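PDB 4B7H: catalase from Corynebacterium glutamicum, which breaks hydrogen peroxide down to water and oxygen at a haem iron, and is held here with nitric oxide and NADPH bound. Local coordinates for residues T146-D151 with D178-A183; R490-W495 with E508-K513; P223-Y228 with N289-T294. All coordinates share one frame; numbering follows the deposited sequence.

Contact 1. Residues T146-D151 with D178-A183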
# COMPACT_ATOMS: atom_id res chain seq x y z
N THR A 146 28.45 9.75 -19.46
CA THR A 146 28.91 10.05 -18.11
C THR A 146 27.73 10.48 -17.23
O THR A 146 26.58 10.33 -17.63
CB THR A 146 30.06 11.11 -18.17
OG1 THR A 146 30.64 11.29 -16.87
CG2 THR A 146 29.56 12.45 -18.71
N PHE A 147 27.99 10.97 -16.02
CA PHE A 147 26.91 11.43 -15.15
C PHE A 147 27.47 12.41 -14.12
O PHE A 147 28.68 12.64 -14.08
CB PHE A 147 26.24 10.25 -14.46
CG PHE A 147 24.83 10.53 -13.97
CD1 PHE A 147 23.81 10.79 -14.88
CD2 PHE A 147 24.52 10.48 -12.62
CE1 PHE A 147 22.50 11.04 -14.44
CE2 PHE A 147 23.22 10.72 -12.17
CZ PHE A 147 22.21 10.99 -13.09
N PHE A 148 26.58 12.95 -13.29
CA PHE A 148 26.89 14.09 -12.42
C PHE A 148 27.71 13.76 -11.18
O PHE A 148 28.26 14.67 -10.55
CB PHE A 148 25.59 14.74 -11.92
CG PHE A 148 24.66 15.21 -13.01
CD1 PHE A 148 24.75 16.51 -13.51
CD2 PHE A 148 23.66 14.37 -13.50
CE1 PHE A 148 23.87 16.96 -14.49
CE2 PHE A 148 22.77 14.82 -14.49
CZ PHE A 148 22.88 16.11 -14.97
N LEU A 149 27.75 12.48 -10.79
CA LEU A 149 28.28 12.11 -9.47
C LEU A 149 29.05 10.81 -9.54
O LEU A 149 28.89 10.04 -10.49
CB LEU A 149 27.15 11.94 -8.46
CG LEU A 149 26.20 13.11 -8.21
CD1 LEU A 149 24.97 12.62 -7.46
CD2 LEU A 149 26.90 14.25 -7.45
N ARG A 150 29.88 10.56 -8.52
CA ARG A 150 30.63 9.31 -8.44
C ARG A 150 30.35 8.53 -7.15
O ARG A 150 31.04 7.55 -6.83
CB ARG A 150 32.14 9.55 -8.61
CG ARG A 150 32.79 10.42 -7.54
CD ARG A 150 34.28 10.66 -7.84
NE ARG A 150 34.47 11.48 -9.04
CZ ARG A 150 34.80 12.77 -9.05
NH1 ARG A 150 35.00 13.44 -7.91
NH2 ARG A 150 34.94 13.40 -10.21
N ASP A 151 29.32 8.94 -6.42
CA ASP A 151 28.96 8.19 -5.22
C ASP A 151 27.45 8.27 -5.01
O ASP A 151 26.87 9.36 -5.01
CB ASP A 151 29.72 8.75 -4.02
CG ASP A 151 29.81 7.77 -2.87
OD1 ASP A 151 28.76 7.21 -2.50
OD2 ASP A 151 30.93 7.56 -2.34
N ASP A 178 23.49 25.98 -6.82
CA ASP A 178 24.12 25.85 -5.51
C ASP A 178 24.63 24.43 -5.35
O ASP A 178 25.79 24.21 -4.96
CB ASP A 178 23.13 26.19 -4.39
CG ASP A 178 23.79 26.28 -3.02
OD1 ASP A 178 24.91 26.83 -2.93
OD2 ASP A 178 23.18 25.80 -2.03
N PHE A 179 23.80 23.44 -5.69
CA PHE A 179 24.24 22.06 -5.59
C PHE A 179 25.38 21.77 -6.55
O PHE A 179 26.42 21.23 -6.14
CB PHE A 179 23.11 21.05 -5.83
CG PHE A 179 23.59 19.62 -5.77
CD1 PHE A 179 23.80 18.99 -4.54
CD2 PHE A 179 23.91 18.92 -6.93
CE1 PHE A 179 24.29 17.70 -4.47
CE2 PHE A 179 24.41 17.62 -6.87
CZ PHE A 179 24.59 17.01 -5.63
N TRP A 180 25.21 22.11 -7.82
CA TRP A 180 26.23 21.79 -8.82
C TRP A 180 27.59 22.39 -8.49
O TRP A 180 28.61 21.70 -8.60
CB TRP A 180 25.79 22.24 -10.21
CG TRP A 180 24.88 21.29 -10.95
CD1 TRP A 180 24.85 19.91 -10.85
CD2 TRP A 180 23.89 21.64 -11.92
NE1 TRP A 180 23.89 19.41 -11.71
CE2 TRP A 180 23.29 20.44 -12.37
CE3 TRP A 180 23.45 22.86 -12.46
CZ2 TRP A 180 22.28 20.43 -13.34
CZ3 TRP A 180 22.44 22.85 -13.41
CH2 TRP A 180 21.87 21.64 -13.84
N THR A 181 27.63 23.66 -8.09
CA THR A 181 28.91 24.28 -7.75
C THR A 181 29.53 23.76 -6.46
O THR A 181 30.75 23.82 -6.28
CB THR A 181 28.84 25.82 -7.69
OG1 THR A 181 27.96 26.22 -6.62
CG2 THR A 181 28.35 26.40 -9.01
N ARG A 182 28.70 23.27 -5.54
CA ARG A 182 29.22 22.69 -4.31
C ARG A 182 29.57 21.21 -4.48
O ARG A 182 30.21 20.62 -3.62
CB ARG A 182 28.25 22.92 -3.15
CG ARG A 182 28.13 24.40 -2.76
CD ARG A 182 27.15 24.65 -1.61
NE ARG A 182 27.10 26.08 -1.35
CZ ARG A 182 27.98 26.73 -0.60
NH1 ARG A 182 28.97 26.07 -0.01
NH2 ARG A 182 27.88 28.04 -0.44
N ALA A 183 29.15 20.63 -5.61
CA ALA A 183 29.52 19.27 -5.98
C ALA A 183 30.20 19.31 -7.33
O ALA A 183 29.63 18.89 -8.34
CB ALA A 183 28.28 18.37 -6.02

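Contact 2. Residues R490-W495 with E508-K513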
# COMPACT_ATOMS: atom_id res chain seq x y z
N ARG A 490 30.04 31.67 -7.37
CA ARG A 490 30.29 30.22 -7.41
C ARG A 490 30.16 29.69 -8.83
O ARG A 490 30.98 28.88 -9.28
CB ARG A 490 29.33 29.46 -6.48
CG ARG A 490 29.53 29.76 -5.00
CD ARG A 490 28.92 28.67 -4.14
NE ARG A 490 29.58 27.39 -4.38
CZ ARG A 490 30.68 26.99 -3.75
NH1 ARG A 490 31.24 27.76 -2.82
NH2 ARG A 490 31.23 25.82 -4.04
N VAL A 491 29.14 30.15 -9.55
CA VAL A 491 28.94 29.70 -10.92
C VAL A 491 30.04 30.24 -11.84
O VAL A 491 30.53 29.52 -12.72
CB VAL A 491 27.53 30.05 -11.43
CG1 VAL A 491 27.36 29.62 -12.88
CG2 VAL A 491 26.46 29.40 -10.55
N TYR A 492 30.44 31.49 -11.63
CA TYR A 492 31.54 32.05 -12.43
C TYR A 492 32.80 31.20 -12.28
O TYR A 492 33.47 30.89 -13.27
CB TYR A 492 31.85 33.50 -12.01
CG TYR A 492 30.72 34.50 -12.18
CD1 TYR A 492 29.72 34.32 -13.13
CD2 TYR A 492 30.65 35.63 -11.36
CE1 TYR A 492 28.69 35.25 -13.27
CE2 TYR A 492 29.64 36.56 -11.50
CZ TYR A 492 28.66 36.36 -12.45
OH TYR A 492 27.65 37.29 -12.57
N ASP A 493 33.13 30.84 -11.04
CA ASP A 493 34.34 30.06 -10.76
C ASP A 493 34.27 28.67 -11.37
O ASP A 493 35.24 28.17 -11.92
CB ASP A 493 34.54 29.92 -9.25
CG ASP A 493 34.97 31.21 -8.58
OD1 ASP A 493 35.38 32.17 -9.27
OD2 ASP A 493 34.90 31.25 -7.33
N TYR A 494 33.10 28.05 -11.24
CA TYR A 494 32.86 26.71 -11.76
C TYR A 494 33.15 26.67 -13.26
O TYR A 494 33.89 25.81 -13.73
CB TYR A 494 31.41 26.38 -11.46
CG TYR A 494 30.83 25.04 -11.86
CD1 TYR A 494 30.87 23.95 -11.00
CD2 TYR A 494 30.12 24.91 -13.05
CE1 TYR A 494 30.25 22.75 -11.33
CE2 TYR A 494 29.50 23.72 -13.39
CZ TYR A 494 29.57 22.64 -12.54
OH TYR A 494 28.94 21.48 -12.89
N TRP A 495 32.58 27.61 -14.01
CA TRP A 495 32.82 27.61 -15.45
C TRP A 495 34.24 28.00 -15.83
O TRP A 495 34.80 27.45 -16.77
CB TRP A 495 31.75 28.43 -16.19
CG TRP A 495 30.44 27.72 -16.09
CD1 TRP A 495 29.33 28.10 -15.38
CD2 TRP A 495 30.14 26.44 -16.67
NE1 TRP A 495 28.35 27.14 -15.50
CE2 TRP A 495 28.82 26.12 -16.28
CE3 TRP A 495 30.85 25.55 -17.48
CZ2 TRP A 495 28.19 24.94 -16.69
CZ3 TRP A 495 30.23 24.38 -17.88
CH2 TRP A 495 28.92 24.08 -17.48
N GLU A 508 29.87 37.08 -19.34
CA GLU A 508 29.47 38.13 -20.28
C GLU A 508 28.00 38.04 -20.65
O GLU A 508 27.25 39.02 -20.57
CB GLU A 508 30.26 37.99 -21.57
CG GLU A 508 31.59 38.66 -21.61
CD GLU A 508 32.00 38.98 -23.03
OE1 GLU A 508 31.93 38.05 -23.87
OE2 GLU A 508 32.35 40.15 -23.31
N LEU A 509 27.59 36.85 -21.09
CA LEU A 509 26.23 36.67 -21.56
C LEU A 509 25.24 36.76 -20.41
O LEU A 509 24.17 37.34 -20.55
CB LEU A 509 26.10 35.33 -22.29
CG LEU A 509 26.77 35.30 -23.67
CD1 LEU A 509 26.77 33.89 -24.26
CD2 LEU A 509 26.08 36.29 -24.62
N TYR A 510 25.61 36.20 -19.26
CA TYR A 510 24.75 36.26 -18.09
C TYR A 510 24.45 37.71 -17.69
O TYR A 510 23.29 38.07 -17.44
CB TYR A 510 25.39 35.52 -16.91
CG TYR A 510 24.61 35.67 -15.63
CD1 TYR A 510 23.38 35.03 -15.46
CD2 TYR A 510 25.10 36.45 -14.58
CE1 TYR A 510 22.66 35.16 -14.29
CE2 TYR A 510 24.38 36.58 -13.40
CZ TYR A 510 23.15 35.94 -13.26
OH TYR A 510 22.42 36.06 -12.10
N LEU A 511 25.48 38.54 -17.64
CA LEU A 511 25.30 39.93 -17.25
C LEU A 511 24.52 40.74 -18.29
O LEU A 511 23.79 41.67 -17.94
CB LEU A 511 26.64 40.59 -16.93
CG LEU A 511 27.30 40.03 -15.67
CD1 LEU A 511 28.67 40.64 -15.48
CD2 LEU A 511 26.43 40.26 -14.45
N GLN A 512 24.66 40.38 -19.57
CA GLN A 512 23.89 41.03 -20.63
C GLN A 512 22.39 40.81 -20.41
O GLN A 512 21.57 41.70 -20.63
CB GLN A 512 24.26 40.47 -21.99
CG GLN A 512 25.54 41.01 -22.60
CD GLN A 512 25.86 40.37 -23.95
OE1 GLN A 512 24.99 39.79 -24.60
NE2 GLN A 512 27.12 40.47 -24.37
N LYS A 513 22.05 39.60 -19.97
CA LYS A 513 20.66 39.19 -19.82
C LYS A 513 20.04 39.59 -18.48
O LYS A 513 18.82 39.74 -18.37
CB LYS A 513 20.54 37.67 -20.00
CG LYS A 513 20.97 37.18 -21.36
CD LYS A 513 21.20 35.69 -21.36
CE LYS A 513 21.81 35.24 -22.68
NZ LYS A 513 21.98 33.76 -22.70

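Contact 3. Residues P223-Y228 with N289-T294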
# COMPACT_ATOMS: atom_id res chain seq x y z
N PRO A 223 38.00 -12.05 -17.53
CA PRO A 223 37.24 -10.80 -17.56
C PRO A 223 37.90 -9.70 -18.39
O PRO A 223 39.13 -9.63 -18.47
CB PRO A 223 37.24 -10.38 -16.09
CG PRO A 223 38.61 -10.82 -15.61
CD PRO A 223 38.92 -12.10 -16.37
N VAL A 224 37.08 -8.85 -19.00
CA VAL A 224 37.52 -7.57 -19.55
C VAL A 224 36.54 -6.50 -19.08
O VAL A 224 35.37 -6.80 -18.78
CB VAL A 224 37.57 -7.57 -21.09
CG1 VAL A 224 38.71 -8.43 -21.60
CG2 VAL A 224 36.24 -8.02 -21.68
N TRP A 225 36.99 -5.26 -18.98
CA TRP A 225 36.09 -4.16 -18.65
C TRP A 225 35.45 -3.62 -19.93
O TRP A 225 36.11 -3.54 -20.97
CB TRP A 225 36.84 -3.05 -17.91
CG TRP A 225 37.50 -3.49 -16.63
CD1 TRP A 225 38.85 -3.58 -16.38
CD2 TRP A 225 36.84 -3.91 -15.41
NE1 TRP A 225 39.07 -4.01 -15.09
CE2 TRP A 225 37.85 -4.22 -14.48
CE3 TRP A 225 35.50 -4.04 -15.03
CZ2 TRP A 225 37.56 -4.65 -13.18
CZ3 TRP A 225 35.22 -4.47 -13.74
CH2 TRP A 225 36.24 -4.77 -12.83
N VAL A 226 34.17 -3.27 -19.88
CA VAL A 226 33.49 -2.76 -21.07
C VAL A 226 32.62 -1.54 -20.80
O VAL A 226 32.16 -1.33 -19.68
CB VAL A 226 32.60 -3.85 -21.74
CG1 VAL A 226 33.42 -5.08 -22.12
CG2 VAL A 226 31.43 -4.24 -20.83
N LYS A 227 32.42 -0.73 -21.84
CA LYS A 227 31.40 0.31 -21.85
C LYS A 227 30.54 0.16 -23.10
O LYS A 227 31.05 -0.06 -24.20
CB LYS A 227 32.01 1.72 -21.81
CG LYS A 227 32.61 2.10 -20.46
CD LYS A 227 33.06 3.56 -20.45
CE LYS A 227 33.71 3.95 -19.12
NZ LYS A 227 32.75 4.02 -17.97
N TYR A 228 29.23 0.28 -22.92
CA TYR A 228 28.28 0.16 -24.02
C TYR A 228 27.98 1.50 -24.67
O TYR A 228 27.74 2.50 -23.98
CB TYR A 228 26.97 -0.39 -23.50
CG TYR A 228 26.99 -1.81 -23.02
CD1 TYR A 228 26.99 -2.87 -23.93
CD2 TYR A 228 26.96 -2.11 -21.66
CE1 TYR A 228 26.99 -4.18 -23.50
CE2 TYR A 228 26.96 -3.42 -21.22
CZ TYR A 228 26.96 -4.45 -22.14
OH TYR A 228 26.94 -5.75 -21.70
N ASN A 289 40.80 7.24 -13.68
CA ASN A 289 40.24 6.10 -12.96
C ASN A 289 39.14 5.48 -13.83
O ASN A 289 38.19 6.17 -14.20
CB ASN A 289 39.67 6.54 -11.61
CG ASN A 289 39.20 5.36 -10.77
OD1 ASN A 289 38.36 4.57 -11.19
ND2 ASN A 289 39.74 5.24 -9.56
N PRO A 290 39.28 4.19 -14.16
CA PRO A 290 38.37 3.59 -15.14
C PRO A 290 36.99 3.25 -14.58
O PRO A 290 36.12 2.85 -15.34
CB PRO A 290 39.11 2.32 -15.59
CG PRO A 290 39.96 1.97 -14.43
CD PRO A 290 40.37 3.26 -13.78
N PHE A 291 36.80 3.43 -13.27
CA PHE A 291 35.56 3.08 -12.59
C PHE A 291 34.80 4.30 -12.08
O PHE A 291 33.75 4.16 -11.45
CB PHE A 291 35.87 2.15 -11.41
CG PHE A 291 36.77 0.99 -11.77
CD1 PHE A 291 36.40 0.10 -12.77
CD2 PHE A 291 37.97 0.81 -11.11
CE1 PHE A 291 37.23 -0.97 -13.11
CE2 PHE A 291 38.80 -0.26 -11.44
CZ PHE A 291 38.43 -1.15 -12.44
N ASP A 292 35.34 5.49 -12.34
CA ASP A 292 34.74 6.77 -11.94
C ASP A 292 33.77 7.16 -13.04
O ASP A 292 34.18 7.47 -14.16
CB ASP A 292 35.84 7.82 -11.80
CG ASP A 292 35.32 9.21 -11.43
OD1 ASP A 292 34.09 9.44 -11.42
OD2 ASP A 292 36.17 10.09 -11.16
N LEU A 293 32.47 7.13 -12.72
CA LEU A 293 31.43 7.43 -13.69
C LEU A 293 31.58 8.81 -14.35
O LEU A 293 31.16 8.99 -15.51
CB LEU A 293 30.06 7.31 -13.01
CG LEU A 293 28.81 7.60 -13.83
CD1 LEU A 293 28.72 6.68 -15.06
CD2 LEU A 293 27.59 7.45 -12.93
N THR A 294 32.18 9.75 -13.63
CA THR A 294 32.41 11.10 -14.17
C THR A 294 33.56 11.15 -15.18
O THR A 294 33.84 12.21 -15.74
CB THR A 294 32.66 12.14 -13.05
OG1 THR A 294 33.94 11.90 -12.45
CG2 THR A 294 31.57 12.08 -11.98
O HOH W 1 33.92 5.12 -15.65

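Contact 1. Residues T146-D151 with D178-A183
Phe148 and Trp180 each carry CG anti to the carbonyl carbon, with chi1 near -58° and -83°, and these settings bring the phenyl ring of the loop 146-151 up to the indole of the helix 173-182. The rings lie nearly parallel, their planes 15° apart, yet they are slid so far that they scarcely overlap, with 5.5 Å between the centroids of the Phe148 ring and the five-membered ring of Trp180. The CD1-CE1 side of Phe148 meets the NE1-CZ2 side of Trp180: Phe148 CD1 comes to 3.5 Å from Trp180 NE1, and Phe148 CE1 to 4.0 Å from Trp180 CZ2. Next along the loop, Leu149 extends its CD2 methyl to the rim of Phe179, 4.0 Å from CZ and near the ring plane. Ala183, the first residue beyond the helix, has a methyl small enough to lie close over one face of that ring, toward its rim. Large apolar side chains suit this buried seam, held by van der Waals packing. Phe148 CD2 stands 3.6 Å above the centre of the Phe147 ring, and Phe147 touches the haem, so the contact probably acts as a second shell around the haem pocket. Within the helix, Arg182 NE and Asp178 OD1, one turn apart, form a salt bridge of 2.8 Å; Asp178 OD2 also accepts from Tyr397 OH of a second subunit. Phe179 also packs on helix 155-162, and Phe148 and Trp180 meet helix 187-194, while Thr181 rests against helix 487-498 and Ser398 of the second subunit packs on Phe179.

Contact 2. Residues R490-W495 with E508-K513
Tyr492 and Tyr510 make most of this contact, one from each of two consecutive helices. The hydroxyl of Tyr492 arrives at the edge of the Tyr510 ring, with OH 3.4 Å from both CD2 and CE2 of Tyr510 and near the plane of that ring. Tyr510 CD2 likewise lies near the plane of the Tyr492 ring, 4.0 Å from its CE1, and the two side chains cross at about a right angle. It is therefore a contact of rims, with neither ring laid over the other's face. Leu511 adds an apolar branch, its CD2 methyl 3.7 Å from Tyr492 OH. Tyrosine suits position 492 because its long ring spans the gap between helices whose closest alpha carbons, those of Tyr492 and Tyr510, are 9.8 Å apart, while its polar end can stand at a partly exposed border.

With CG anti to the backbone N (chi1 174°), the Tyr510 ring goes out toward helix 487-498, where Tyr492, its CG anti to the carbonyl carbon (chi1 -61°), brings its hydroxyl to the ring's edge. Farther out, Tyr510 OH is hydrogen-bonded to Glu488 OE2 near the start of helix 487-498, a polar tie between the same two helices that helps to fix how the ring lies. Leu509 and Lys513 fasten helix 500-514 to helix 466-479, Leu509 by packing on Ala473 and Lys513 through a salt bridge to Asp474. On the other helix, Tyr494 CD2 lies over the rim of one face of Trp495, which meets Trp177 and so joins helix 173-182. The arrangement is a helical hairpin, two successive helices linked by a short connection, and it belongs to the C-terminal helical region found in catalases of this family.

Contact 3. Residues P223-Y228 with N289-T294
One face of the Trp225 indole receives the edge of Phe291, whose CE1 stands 3.5 Å above the plane and over its centre. The stack is T-shaped: the planes meet at 71°, and 4.8 Å separates the centroid of the Phe291 ring from that of the six-membered ring of Trp225. Phe291 has a second neighbour on one of its own faces, where the puckered Pro290 sets CG 3.8 Å above the ring centre; its restricted phi also suits the second place in the turn. That turn, type I from Asn289 to Asp292, is braced by an Asx turn in which Asn289 OD1 accepts from Phe291 N at 2.8 Å, in the carbonyl plane. A second Asx turn follows, where Asp292 OD1 takes both N and OG1 of Thr294 from the same side, above the carboxylate plane. The long chain of Lys227 reaches a bridging water, which accepts from Lys227 NZ at 2.8 Å and can donate to Pro290 O at 3.2 Å; the ammonium also donates to Ser211 O and Thr213 OG1. This is a loop folded against a strand of the catalase beta barrel, its Leu293 touching the haem and Lys227 near the bound NADPH.

In the fold
From the N terminus, contact 1 closes first, joining the loop after strand 135-142 to the end of helix 173-182 across 26 residues that include helix 155-162. Contact 3 comes next, folding the loop between strands 270-279 and 305-314 back on strand 223-232 over 60 residues. Contact 2 closes the shortest loop, 12 residues, near the C terminus. The three follow in series, and none nests in or crosses another. Contact 1 stands between the others: Thr146 and Arg150 probably hydrogen-bond to Leu293 and Thr294 of contact 3, and Thr181 probably to Arg490 of contact 2. Barrel, haem surroundings and C-terminal helices are thus tied together.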